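Long-range contacts in putative lipoprotein (Bacteroides ovatus, PDB 3OQQ), which is of unknown function but is probably an extracellular lipoprotein, and holds several bound calcium ions: residues 38-43 against 120-125; 50-55 against 94-99; 208-213 against 257-262. All blocks are in the same frame, centred on the assembly; numbering follows the deposited sequence.

Interaction 1. Residues 38-43 against 120-125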
ATOM      1  N   VAL A  38     -14.225  -3.222  -0.161  1.00 22.39           N
ATOM      2  CA  VAL A  38     -14.609  -4.178  -1.204  1.00 24.26           C
ATOM      3  C   VAL A  38     -15.702  -3.495  -2.057  1.00 28.27           C
ATOM      4  O   VAL A  38     -16.613  -2.865  -1.519  1.00 26.96           O
ATOM      5  CB  VAL A  38     -14.990  -5.591  -0.639  1.00 29.39           C
ATOM      6  CG1 VAL A  38     -16.242  -5.559   0.215  1.00 30.18           C
ATOM      7  CG2 VAL A  38     -15.109  -6.638  -1.744  1.00 30.11           C
ATOM      8  N   GLY A  39     -15.506  -3.526  -3.372  1.00 26.15           N
ATOM      9  CA  GLY A  39     -16.400  -2.903  -4.339  1.00 26.36           C
ATOM     10  C   GLY A  39     -17.096  -3.893  -5.243  1.00 30.99           C
ATOM     11  O   GLY A  39     -16.620  -5.025  -5.406  1.00 30.25           O
ATOM     12  N   ASP A  40     -18.245  -3.453  -5.829  1.00 27.84           N
ATOM     13  CA  ASP A  40     -19.100  -4.178  -6.782  1.00 28.53           C
ATOM     14  C   ASP A  40     -19.360  -5.645  -6.354  1.00 29.44           C
ATOM     15  O   ASP A  40     -19.158  -6.579  -7.132  1.00 27.31           O
ATOM     16  CB  ASP A  40     -18.494  -4.093  -8.211  1.00 31.38           C
ATOM     17  CG  ASP A  40     -18.580  -2.691  -8.804  1.00 41.32           C
ATOM     18  OD1 ASP A  40     -19.622  -2.023  -8.608  1.00 43.97           O
ATOM     19  OD2 ASP A  40     -17.622  -2.274  -9.486  1.00 44.44           O
ATOM     20  N   VAL A  41     -19.848  -5.811  -5.112  1.00 25.11           N
ATOM     21  CA  VAL A  41     -20.143  -7.089  -4.457  1.00 25.12           C
ATOM     22  C   VAL A  41     -21.571  -7.515  -4.710  1.00 31.27           C
ATOM     23  O   VAL A  41     -22.493  -6.759  -4.421  1.00 30.55           O
ATOM     24  CB  VAL A  41     -19.900  -6.949  -2.927  1.00 26.65           C
ATOM     25  CG1 VAL A  41     -20.103  -8.269  -2.193  1.00 25.79           C
ATOM     26  CG2 VAL A  41     -18.520  -6.378  -2.650  1.00 24.95           C
ATOM     27  N   LEU A  42     -21.758  -8.745  -5.190  1.00 29.56           N
ATOM     28  CA  LEU A  42     -23.094  -9.298  -5.383  1.00 30.39           C
ATOM     29  C   LEU A  42     -23.544  -9.924  -4.060  1.00 36.02           C
ATOM     30  O   LEU A  42     -22.816 -10.744  -3.488  1.00 36.38           O
ATOM     31  CB  LEU A  42     -23.088 -10.327  -6.535  1.00 30.34           C
ATOM     32  CG  LEU A  42     -24.300 -11.245  -6.686  1.00 35.32           C
ATOM     33  CD1 LEU A  42     -25.554 -10.466  -7.060  1.00 34.59           C
ATOM     34  CD2 LEU A  42     -24.026 -12.309  -7.708  1.00 37.44           C
ATOM     35  N   VAL A  43     -24.723  -9.521  -3.565  1.00 31.88           N
ATOM     36  CA  VAL A  43     -25.280 -10.074  -2.329  1.00 31.41           C
ATOM     37  C   VAL A  43     -26.586 -10.744  -2.682  1.00 39.99           C
ATOM     38  O   VAL A  43     -27.601 -10.073  -2.831  1.00 40.94           O
ATOM     39  CB  VAL A  43     -25.452  -9.045  -1.172  1.00 32.83           C
ATOM     40  CG1 VAL A  43     -25.914  -9.736   0.111  1.00 32.66           C
ATOM     41  CG2 VAL A  43     -24.169  -8.261  -0.921  1.00 30.72           C
ATOM     42  N   TYR A 120     -17.490  -6.944 -11.685  1.00 33.11           N
ATOM     43  CA  TYR A 120     -16.449  -7.724 -11.031  1.00 32.32           C
ATOM     44  C   TYR A 120     -16.207  -7.268  -9.612  1.00 33.74           C
ATOM     45  O   TYR A 120     -15.966  -6.085  -9.369  1.00 32.97           O
ATOM     46  CB  TYR A 120     -15.131  -7.633 -11.812  1.00 33.50           C
ATOM     47  CG  TYR A 120     -15.211  -8.023 -13.269  1.00 37.72           C
ATOM     48  CD1 TYR A 120     -15.568  -9.316 -13.650  1.00 40.07           C
ATOM     49  CD2 TYR A 120     -14.832  -7.134 -14.269  1.00 39.31           C
ATOM     50  CE1 TYR A 120     -15.603  -9.692 -14.995  1.00 39.76           C
ATOM     51  CE2 TYR A 120     -14.855  -7.502 -15.615  1.00 41.11           C
ATOM     52  CZ  TYR A 120     -15.249  -8.779 -15.973  1.00 45.72           C
ATOM     53  OH  TYR A 120     -15.272  -9.138 -17.298  1.00 49.04           O
ATOM     54  N   LEU A 121     -16.185  -8.214  -8.681  1.00 30.04           N
ATOM     55  CA  LEU A 121     -15.889  -7.891  -7.292  1.00 29.03           C
ATOM     56  C   LEU A 121     -14.407  -7.472  -7.207  1.00 31.40           C
ATOM     57  O   LEU A 121     -13.561  -8.059  -7.884  1.00 29.32           O
ATOM     58  CB  LEU A 121     -16.206  -9.106  -6.380  1.00 29.33           C
ATOM     59  CG  LEU A 121     -15.925  -8.958  -4.869  1.00 33.29           C
ATOM     60  CD1 LEU A 121     -16.970  -9.659  -4.047  1.00 34.09           C
ATOM     61  CD2 LEU A 121     -14.576  -9.513  -4.511  1.00 34.83           C
ATOM     62  N   PHE A 122     -14.107  -6.445  -6.406  1.00 27.57           N
ATOM     63  CA  PHE A 122     -12.719  -6.030  -6.231  1.00 26.17           C
ATOM     64  C   PHE A 122     -12.459  -5.692  -4.787  1.00 30.60           C
ATOM     65  O   PHE A 122     -13.322  -5.112  -4.123  1.00 31.17           O
ATOM     66  CB  PHE A 122     -12.298  -4.878  -7.174  1.00 26.25           C
ATOM     67  CG  PHE A 122     -12.972  -3.529  -7.015  1.00 26.13           C
ATOM     68  CD1 PHE A 122     -14.159  -3.243  -7.680  1.00 29.79           C
ATOM     69  CD2 PHE A 122     -12.379  -2.523  -6.257  1.00 25.56           C
ATOM     70  CE1 PHE A 122     -14.772  -1.983  -7.556  1.00 30.34           C
ATOM     71  CE2 PHE A 122     -12.978  -1.263  -6.137  1.00 28.09           C
ATOM     72  CZ  PHE A 122     -14.170  -0.997  -6.788  1.00 27.69           C
ATOM     73  N   TYR A 123     -11.306  -6.142  -4.278  1.00 26.00           N
ATOM     74  CA  TYR A 123     -10.835  -5.849  -2.934  1.00 25.62           C
ATOM     75  C   TYR A 123      -9.983  -4.590  -3.008  1.00 27.17           C
ATOM     76  O   TYR A 123      -9.356  -4.344  -4.042  1.00 26.56           O
ATOM     77  CB  TYR A 123     -10.032  -7.022  -2.381  1.00 28.27           C
ATOM     78  CG  TYR A 123     -10.876  -8.222  -2.046  1.00 32.12           C
ATOM     79  CD1 TYR A 123     -11.565  -8.300  -0.837  1.00 35.61           C
ATOM     80  CD2 TYR A 123     -10.966  -9.300  -2.921  1.00 32.86           C
ATOM     81  CE1 TYR A 123     -12.349  -9.411  -0.521  1.00 39.78           C
ATOM     82  CE2 TYR A 123     -11.738 -10.421  -2.610  1.00 34.40           C
ATOM     83  CZ  TYR A 123     -12.434 -10.469  -1.413  1.00 44.17           C
ATOM     84  OH  TYR A 123     -13.195 -11.571  -1.106  1.00 48.56           O
ATOM     85  N   HIS A 124      -9.961  -3.788  -1.946  1.00 22.17           N
ATOM     86  CA  HIS A 124      -9.189  -2.557  -1.979  1.00 21.47           C
ATOM     87  C   HIS A 124      -8.457  -2.337  -0.667  1.00 27.27           C
ATOM     88  O   HIS A 124      -9.075  -2.421   0.410  1.00 26.14           O
ATOM     89  CB  HIS A 124     -10.117  -1.336  -2.289  1.00 22.35           C
ATOM     90  CG  HIS A 124      -9.414  -0.005  -2.308  1.00 25.19           C
ATOM     91  ND1 HIS A 124      -9.842   1.044  -1.525  1.00 27.34           N
ATOM     92  CD2 HIS A 124      -8.351   0.406  -3.047  1.00 26.78           C
ATOM     93  CE1 HIS A 124      -9.032   2.058  -1.803  1.00 26.54           C
ATOM     94  NE2 HIS A 124      -8.127   1.721  -2.725  1.00 26.64           N
ATOM     95  N   ASN A 125      -7.137  -2.035  -0.759  1.00 23.75           N
ATOM     96  CA  ASN A 125      -6.325  -1.689   0.415  1.00 23.21           C
ATOM     97  C   ASN A 125      -5.376  -0.531   0.057  1.00 26.53           C
ATOM     98  O   ASN A 125      -4.705  -0.561  -0.979  1.00 24.61           O
ATOM     99  CB  ASN A 125      -5.557  -2.905   0.972  1.00 21.26           C
ATOM    100  CG  ASN A 125      -4.726  -2.594   2.189  1.00 33.88           C
ATOM    101  OD1 ASN A 125      -3.493  -2.681   2.169  1.00 30.72           O
ATOM    102  ND2 ASN A 125      -5.371  -2.196   3.277  1.00 30.05           N
TER

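Interaction 2. Residues 50-55 against 94-99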
ATOM      1  N   THR A  50     -14.338 -11.816   4.343  1.00 33.28           N
ATOM      2  CA  THR A  50     -13.213 -11.466   5.191  1.00 33.25           C
ATOM      3  C   THR A  50     -12.658 -10.161   4.617  1.00 36.62           C
ATOM      4  O   THR A  50     -12.503 -10.025   3.395  1.00 34.88           O
ATOM      5  CB  THR A  50     -12.196 -12.618   5.257  1.00 42.25           C
ATOM      6  OG1 THR A  50     -12.825 -13.720   5.915  1.00 42.71           O
ATOM      7  CG2 THR A  50     -10.925 -12.236   6.009  1.00 39.42           C
ATOM      8  N   LEU A  51     -12.432  -9.181   5.489  1.00 33.67           N
ATOM      9  CA  LEU A  51     -11.944  -7.881   5.060  1.00 31.87           C
ATOM     10  C   LEU A  51     -10.723  -7.456   5.881  1.00 34.29           C
ATOM     11  O   LEU A  51     -10.569  -7.846   7.040  1.00 34.24           O
ATOM     12  CB  LEU A  51     -13.063  -6.819   5.185  1.00 31.86           C
ATOM     13  CG  LEU A  51     -14.433  -7.073   4.508  1.00 36.88           C
ATOM     14  CD1 LEU A  51     -15.432  -6.009   4.921  1.00 37.60           C
ATOM     15  CD2 LEU A  51     -14.333  -7.072   2.997  1.00 37.68           C
ATOM     16  N   ASN A  52      -9.849  -6.676   5.263  1.00 29.76           N
ATOM     17  CA  ASN A  52      -8.682  -6.105   5.936  1.00 28.99           C
ATOM     18  C   ASN A  52      -9.115  -4.680   6.300  1.00 33.57           C
ATOM     19  O   ASN A  52      -9.245  -3.822   5.417  1.00 35.38           O
ATOM     20  CB  ASN A  52      -7.441  -6.183   5.024  1.00 25.19           C
ATOM     21  CG  ASN A  52      -6.236  -5.375   5.462  1.00 42.15           C
ATOM     22  OD1 ASN A  52      -6.290  -4.571   6.390  1.00 38.48           O
ATOM     23  ND2 ASN A  52      -5.112  -5.551   4.785  1.00 31.23           N
ATOM     24  N   VAL A  53      -9.416  -4.451   7.577  1.00 27.88           N
ATOM     25  CA  VAL A  53      -9.980  -3.182   8.034  1.00 27.53           C
ATOM     26  C   VAL A  53      -9.051  -2.424   9.010  1.00 31.97           C
ATOM     27  O   VAL A  53      -8.250  -3.090   9.660  1.00 32.38           O
ATOM     28  CB  VAL A  53     -11.377  -3.429   8.713  1.00 31.80           C
ATOM     29  CG1 VAL A  53     -12.350  -4.092   7.758  1.00 31.69           C
ATOM     30  CG2 VAL A  53     -11.272  -4.238  10.017  1.00 32.14           C
ATOM     31  N   PRO A  54      -9.248  -1.088   9.253  1.00 27.90           N
ATOM     32  CA  PRO A  54      -8.463  -0.400  10.305  1.00 27.13           C
ATOM     33  C   PRO A  54      -8.622  -1.104  11.661  1.00 33.60           C
ATOM     34  O   PRO A  54      -9.702  -1.621  11.951  1.00 31.44           O
ATOM     35  CB  PRO A  54      -9.065   1.015  10.321  1.00 28.19           C
ATOM     36  CG  PRO A  54      -9.634   1.198   8.946  1.00 31.65           C
ATOM     37  CD  PRO A  54     -10.184  -0.145   8.594  1.00 28.29           C
ATOM     38  N   ALA A  55      -7.529  -1.213  12.453  1.00 33.02           N
ATOM     39  CA  ALA A  55      -7.547  -1.967  13.718  1.00 34.07           C
ATOM     40  C   ALA A  55      -8.679  -1.539  14.667  1.00 37.55           C
ATOM     41  O   ALA A  55      -9.344  -2.413  15.212  1.00 36.25           O
ATOM     42  CB  ALA A  55      -6.204  -1.868  14.422  1.00 34.91           C
ATOM     43  N   GLU A  94       0.958  -3.087  13.304  1.00 22.07           N
ATOM     44  CA  GLU A  94      -0.178  -3.155  12.365  1.00 22.02           C
ATOM     45  C   GLU A  94      -1.213  -2.097  12.730  1.00 26.90           C
ATOM     46  O   GLU A  94      -1.560  -1.990  13.910  1.00 26.63           O
ATOM     47  CB  GLU A  94      -0.871  -4.547  12.435  1.00 24.40           C
ATOM     48  CG  GLU A  94       0.006  -5.742  12.101  1.00 34.55           C
ATOM     49  CD  GLU A  94       0.691  -6.411  13.278  1.00 46.56           C
ATOM     50  OE1 GLU A  94       0.696  -5.848  14.401  1.00 32.66           O
ATOM     51  OE2 GLU A  94       1.274  -7.493  13.051  1.00 36.42           O
ATOM     52  N   THR A  95      -1.704  -1.318  11.747  1.00 23.61           N
ATOM     53  CA  THR A  95      -2.782  -0.346  11.994  1.00 25.30           C
ATOM     54  C   THR A  95      -4.073  -0.935  11.422  1.00 34.83           C
ATOM     55  O   THR A  95      -5.100  -0.260  11.354  1.00 38.04           O
ATOM     56  CB  THR A  95      -2.482   1.033  11.424  1.00 27.34           C
ATOM     57  OG1 THR A  95      -2.149   0.916  10.033  1.00 24.29           O
ATOM     58  CG2 THR A  95      -1.407   1.757  12.189  1.00 24.61           C
ATOM     59  N   ASN A  96      -4.012  -2.212  11.022  1.00 30.35           N
ATOM     60  CA  ASN A  96      -5.141  -2.930  10.458  1.00 29.83           C
ATOM     61  C   ASN A  96      -5.345  -4.253  11.190  1.00 35.77           C
ATOM     62  O   ASN A  96      -4.525  -4.617  12.028  1.00 37.10           O
ATOM     63  CB  ASN A  96      -4.936  -3.156   8.960  1.00 27.74           C
ATOM     64  CG  ASN A  96      -3.633  -3.838   8.555  1.00 58.05           C
ATOM     65  OD1 ASN A  96      -3.049  -4.647   9.283  1.00 40.63           O
ATOM     66  ND2 ASN A  96      -3.147  -3.520   7.360  1.00 60.47           N
ATOM     67  N   ARG A  97      -6.427  -4.971  10.860  1.00 31.64           N
ATOM     68  CA  ARG A  97      -6.772  -6.283  11.407  1.00 31.15           C
ATOM     69  C   ARG A  97      -7.707  -7.014  10.427  1.00 35.91           C
ATOM     70  O   ARG A  97      -8.303  -6.374   9.554  1.00 34.68           O
ATOM     71  CB  ARG A  97      -7.432  -6.137  12.791  1.00 28.47           C
ATOM     72  CG  ARG A  97      -8.878  -5.641  12.748  1.00 36.32           C
ATOM     73  CD  ARG A  97      -9.517  -5.581  14.114  1.00 42.74           C
ATOM     74  NE  ARG A  97     -10.875  -5.046  14.037  1.00 45.06           N
ATOM     75  CZ  ARG A  97     -11.970  -5.762  14.261  1.00 59.70           C
ATOM     76  NH1 ARG A  97     -11.878  -7.039  14.608  1.00 47.91           N
ATOM     77  NH2 ARG A  97     -13.165  -5.202  14.164  1.00 51.83           N
ATOM     78  N   LEU A  98      -7.834  -8.339  10.576  1.00 33.76           N
ATOM     79  CA  LEU A  98      -8.767  -9.147   9.796  1.00 33.53           C
ATOM     80  C   LEU A  98     -10.099  -9.164  10.501  1.00 37.36           C
ATOM     81  O   LEU A  98     -10.162  -9.314  11.731  1.00 35.17           O
ATOM     82  CB  LEU A  98      -8.277 -10.589   9.607  1.00 34.19           C
ATOM     83  CG  LEU A  98      -7.248 -10.839   8.535  1.00 39.03           C
ATOM     84  CD1 LEU A  98      -6.814 -12.293   8.559  1.00 39.33           C
ATOM     85  CD2 LEU A  98      -7.749 -10.417   7.154  1.00 41.56           C
ATOM     86  N   ALA A  99     -11.177  -9.002   9.732  1.00 35.67           N
ATOM     87  CA  ALA A  99     -12.522  -9.043  10.296  1.00 35.81           C
ATOM     88  C   ALA A  99     -13.461  -9.659   9.288  1.00 39.23           C
ATOM     89  O   ALA A  99     -13.109  -9.815   8.109  1.00 39.19           O
ATOM     90  CB  ALA A  99     -12.980  -7.648  10.700  1.00 35.99           C
TER

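Interaction 3. Residues 208-213 against 257-262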
ATOM      1  N   ILE A 208       2.214  -8.021 -17.604  1.00 23.04           N
ATOM      2  CA  ILE A 208       2.571  -6.868 -16.780  1.00 21.33           C
ATOM      3  C   ILE A 208       2.348  -5.597 -17.598  1.00 25.86           C
ATOM      4  O   ILE A 208       2.852  -5.499 -18.723  1.00 24.01           O
ATOM      5  CB  ILE A 208       4.058  -6.944 -16.315  1.00 23.52           C
ATOM      6  CG1 ILE A 208       4.345  -8.164 -15.419  1.00 23.48           C
ATOM      7  CG2 ILE A 208       4.532  -5.627 -15.661  1.00 23.50           C
ATOM      8  CD1 ILE A 208       5.794  -8.518 -15.319  1.00 22.37           C
ATOM      9  N   THR A 209       1.669  -4.599 -17.008  1.00 23.82           N
ATOM     10  CA  THR A 209       1.578  -3.259 -17.576  1.00 23.18           C
ATOM     11  C   THR A 209       2.246  -2.373 -16.545  1.00 24.91           C
ATOM     12  O   THR A 209       1.881  -2.443 -15.380  1.00 24.71           O
ATOM     13  CB  THR A 209       0.161  -2.860 -17.961  1.00 28.64           C
ATOM     14  OG1 THR A 209      -0.215  -3.620 -19.106  1.00 27.98           O
ATOM     15  CG2 THR A 209       0.039  -1.360 -18.284  1.00 23.50           C
ATOM     16  N   ALA A 210       3.287  -1.617 -16.937  1.00 21.47           N
ATOM     17  CA  ALA A 210       3.983  -0.765 -15.970  1.00 19.60           C
ATOM     18  C   ALA A 210       4.070   0.644 -16.518  1.00 22.33           C
ATOM     19  O   ALA A 210       4.438   0.811 -17.678  1.00 20.73           O
ATOM     20  CB  ALA A 210       5.367  -1.326 -15.666  1.00 20.16           C
ATOM     21  N   SER A 211       3.705   1.648 -15.690  1.00 19.09           N
ATOM     22  CA  SER A 211       3.701   3.072 -16.054  1.00 17.90           C
ATOM     23  C   SER A 211       4.332   3.956 -15.010  1.00 20.52           C
ATOM     24  O   SER A 211       4.202   3.722 -13.800  1.00 19.14           O
ATOM     25  CB  SER A 211       2.269   3.577 -16.273  1.00 21.49           C
ATOM     26  OG  SER A 211       1.472   2.702 -17.053  1.00 27.03           O
ATOM     27  N   LEU A 212       5.020   4.983 -15.494  1.00 17.59           N
ATOM     28  CA  LEU A 212       5.574   6.090 -14.715  1.00 16.10           C
ATOM     29  C   LEU A 212       4.705   7.257 -15.048  1.00 22.02           C
ATOM     30  O   LEU A 212       4.456   7.504 -16.235  1.00 23.95           O
ATOM     31  CB  LEU A 212       7.032   6.347 -15.062  1.00 15.26           C
ATOM     32  CG  LEU A 212       8.016   5.348 -14.455  1.00 19.35           C
ATOM     33  CD1 LEU A 212       9.404   5.516 -15.076  1.00 18.34           C
ATOM     34  CD2 LEU A 212       8.034   5.468 -12.924  1.00 19.04           C
ATOM     35  N   ILE A 213       4.150   7.907 -14.034  1.00 17.87           N
ATOM     36  CA  ILE A 213       3.130   8.953 -14.198  1.00 17.59           C
ATOM     37  C   ILE A 213       3.350  10.084 -13.204  1.00 23.46           C
ATOM     38  O   ILE A 213       3.825   9.832 -12.096  1.00 24.12           O
ATOM     39  CB  ILE A 213       1.691   8.301 -13.946  1.00 19.86           C
ATOM     40  CG1 ILE A 213       1.318   7.176 -14.913  1.00 19.63           C
ATOM     41  CG2 ILE A 213       0.536   9.330 -13.892  1.00 20.23           C
ATOM     42  CD1 ILE A 213       0.183   6.297 -14.349  1.00 22.22           C
ATOM     43  N   LEU A 257      11.048   2.253 -13.292  1.00 16.22           N
ATOM     44  CA  LEU A 257      10.124   1.301 -12.692  1.00 15.09           C
ATOM     45  C   LEU A 257      10.424  -0.088 -13.225  1.00 20.30           C
ATOM     46  O   LEU A 257      10.350  -0.324 -14.428  1.00 19.76           O
ATOM     47  CB  LEU A 257       8.664   1.701 -12.972  1.00 14.73           C
ATOM     48  CG  LEU A 257       7.559   0.712 -12.614  1.00 16.41           C
ATOM     49  CD1 LEU A 257       7.550   0.382 -11.112  1.00 13.44           C
ATOM     50  CD2 LEU A 257       6.251   1.245 -13.065  1.00 19.37           C
ATOM     51  N   THR A 258      10.809  -0.997 -12.319  1.00 17.01           N
ATOM     52  CA  THR A 258      11.127  -2.368 -12.673  1.00 16.27           C
ATOM     53  C   THR A 258      10.098  -3.275 -12.035  1.00 20.87           C
ATOM     54  O   THR A 258       9.803  -3.155 -10.848  1.00 19.59           O
ATOM     55  CB  THR A 258      12.571  -2.732 -12.277  1.00 20.95           C
ATOM     56  OG1 THR A 258      13.457  -1.765 -12.839  1.00 20.19           O
ATOM     57  CG2 THR A 258      12.983  -4.134 -12.762  1.00 16.51           C
ATOM     58  N   VAL A 259       9.531  -4.169 -12.839  1.00 19.02           N
ATOM     59  CA  VAL A 259       8.614  -5.193 -12.344  1.00 18.10           C
ATOM     60  C   VAL A 259       9.269  -6.546 -12.667  1.00 20.20           C
ATOM     61  O   VAL A 259       9.480  -6.859 -13.837  1.00 17.01           O
ATOM     62  CB  VAL A 259       7.165  -5.063 -12.884  1.00 20.77           C
ATOM     63  CG1 VAL A 259       6.275  -6.145 -12.290  1.00 19.73           C
ATOM     64  CG2 VAL A 259       6.582  -3.684 -12.587  1.00 19.41           C
ATOM     65  N   ASP A 260       9.615  -7.323 -11.628  1.00 17.97           N
ATOM     66  CA  ASP A 260      10.237  -8.641 -11.796  1.00 17.90           C
ATOM     67  C   ASP A 260       9.296  -9.691 -11.209  1.00 21.13           C
ATOM     68  O   ASP A 260       9.237  -9.840  -9.986  1.00 18.91           O
ATOM     69  CB  ASP A 260      11.634  -8.682 -11.136  1.00 18.87           C
ATOM     70  CG  ASP A 260      12.462  -9.945 -11.391  1.00 23.49           C
ATOM     71  OD1 ASP A 260      11.887 -10.958 -11.821  1.00 20.26           O
ATOM     72  OD2 ASP A 260      13.678  -9.924 -11.109  1.00 30.12           O
ATOM     73  N   LYS A 261       8.554 -10.417 -12.087  1.00 16.92           N
ATOM     74  CA  LYS A 261       7.586 -11.399 -11.619  1.00 16.55           C
ATOM     75  C   LYS A 261       8.252 -12.743 -11.322  1.00 22.29           C
ATOM     76  O   LYS A 261       7.608 -13.608 -10.755  1.00 24.46           O
ATOM     77  CB  LYS A 261       6.453 -11.581 -12.664  1.00 17.88           C
ATOM     78  CG  LYS A 261       6.855 -12.376 -13.954  1.00 17.16           C
ATOM     79  CD  LYS A 261       5.635 -12.610 -14.809  1.00 25.09           C
ATOM     80  CE  LYS A 261       5.924 -13.357 -16.092  1.00 28.27           C
ATOM     81  NZ  LYS A 261       4.759 -13.256 -17.025  1.00 24.40           N
ATOM     82  N   ALA A 262       9.532 -12.910 -11.674  1.00 19.98           N
ATOM     83  CA  ALA A 262      10.216 -14.198 -11.615  1.00 22.16           C
ATOM     84  C   ALA A 262      11.058 -14.473 -10.341  1.00 26.63           C
ATOM     85  O   ALA A 262      11.730 -15.500 -10.274  1.00 29.58           O
ATOM     86  CB  ALA A 262      11.078 -14.363 -12.863  1.00 22.96           C
TER

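Interaction 1. Residues 38-43 against 120-125
One face of the Phe122 ring lies over Gly39, whose CA stands 3.9 Å from the ring centroid in a CH-pi contact displaced somewhat toward the rim. At the edge of the same ring, close to its plane, are Asp40 OD2 and the backbone oxygen of Tyr120. The carboxylate oxygen Asp40 OD2 comes within 3.5 Å of Phe122 CE1, and the carboxylate plane is turned 71° from the ring. Phe122 reaches across to its neighbour because its CG lies between the backbone N and the carbonyl carbon (chi1 65°), which folds the ring over the adjacent backbone. A CB built on Gly39 would run into the ring. The Tyr123 ring meets Val38 CG2 obliquely, on the sheet face opposite to that of Phe122. The pair Gly39–Phe122 illustrates aromatic rescue of glycine, in which an aromatic side chain covers the bare backbone of a glycine on the adjoining antiparallel strand. Two backbone bonds define this hydrogen-bonded pair: Gly39 N to Phe122 O at 2.8 Å and Phe122 N to Gly39 O at 3.1 Å. Phe122 O is also approached by Val38 CA at 3.3 Å, a CA-H...O contact. Past Gly39 the pairing ends, for Asp40 takes a left-handed conformation (phi 45°) and forms with Val41 a G1 beta bulge opposite Val23 of strand 23-26. The carbonyl of Asp40 accepts a hydrogen bond from Gln165 NE2. Leu121 packs with Val38 and Val41 in the apolar part of the contact. Its CD1 sits in the fork of Val41, 3.9 Å from both Val41 CG1 and Val41 CG2, while Leu121 CG lies 4.0 Å from Val38 CG2. On the other flank of 120-125, strand 150-161 brings Thr159 against Phe122.

Interaction 2. Residues 50-55 against 94-99
Val53, with CG1 anti to the carbonyl carbon (chi1 -59°), holds CG2 between its backbone N and carbonyl carbon; Arg97 places CG in the same position (chi1 75°), and these two carbons, Val53 CG2 and Arg97 CG, meet at 3.9 Å. From CG to NE the arginine is extended, running alongside Ala55, so that Arg97 NE comes 3.3 Å from Ala55 O. Ala99 CB lies over one face of the guanidinium, offset toward its rim, and also touches Val53 CG2. The far end is fixed by a hydrogen bond from Arg97 NH2 to Cys57 O. A leucine in place of Arg97 would probably leave the Cys57 carbonyl without this donor and uncover Ala99 CB on the side where the guanidinium lay.

On the reverse face, Asn52 and Asn96 cross with their amide planes 82° apart. Asn52 OD1 approaches Asn96 CB at 3.2 Å, while the amide nitrogens find partners outside the two segments: Asn52 ND2 donates a hydrogen bond to Ile327 O, and Asn96 ND2 makes a weak one with Thr330 OG1. Between these two faces runs a regular antiparallel ladder, with Leu51–Ala99 and Val53–Arg97 as hydrogen-bonded pairs. Leu51 N to Ala99 O measures 2.8 Å. Beyond the ladder, Ala55 N bonds to Thr95 O, again at 2.8 Å, but approaches from above the carbonyl plane.

Strand 96-104 is bounded on its other edge by strand 71-80, whose Leu78 touches Val53, Arg97 and Ala99; Leu37 and Val38 of strand 36-41 pack on Leu51, and Ile327 belongs to helix 314-328.

Interaction 3. Residues 208-213 against 257-262
Two layers of antiparallel sheet meet here face to face, through Ile208, Ala210 and Leu212 of strand 205-215 and Leu257, Val259 and Lys261 of strand 253-263. The axes of the two short segments come within 7.7 Å and run nearly antiparallel, at 163°, a separation that marks a contact carried by side chains rather than by backbone pairing. Val259 fits between two residues of the facing strand. Its CG1, anti to the backbone N (chi1 -179°), meets Ile208 CG2 at 3.8 Å, and its other branch, CG2, lies 4.1 Å from Ala210 CB. Ile208 and Val259 interdigitate from opposing strands, and Ile208 CD1 goes on to the alkyl part of Lys261, 4.1 Å from Lys261 CB.

The packing is consistent with a beta sandwich, of whose interior these residues form part: strand 205-215 pairs with 221-230 and 298-307 in one layer, and strand 253-263 lies between 234-242 and 266-272 in the other. Leu257 reaches deepest toward the opposite backbone, its CD2 being 3.8 Å from Ala210 CB and 3.3 Å from Ser211 O. Leu212 passes alongside it from the other direction, with Leu212 CD2 at 3.8 Å from Leu257 CB. Ala301 and Val303 of strand 298-307 add further contacts to Leu257 and Val259. The extended chain of the buried Lys261 carries NZ to a hydrogen bond with Val205 O, which probably eases the cost of burying the ammonium. Asp260 points away from the interface, and its OD1 accepts from Ala262 N in an Asx turn at 3.1 Å.

Overall arrangement
Interactions 1 and 2 belong to one neighbourhood. Their centres are 16 Å apart, strand 36-41 leads into 46-54 and strand 96-104 into 122-131, and interaction 2 is nested within the loop that interaction 1 closes. They touch directly, with Val38 CG1 packed 3.7 Å from Leu51 CD2. Interaction 3 comes later in the chain, with its centre about 25 Å from that of interaction 1 and about 28 Å from that of interaction 2, on the opposite side of the chain's centre from the latter. The first two thus join neighbouring strands by pairing within sheets, whereas 208-213 against 257-262 joins separate layers mainly through apolar side-chain atoms.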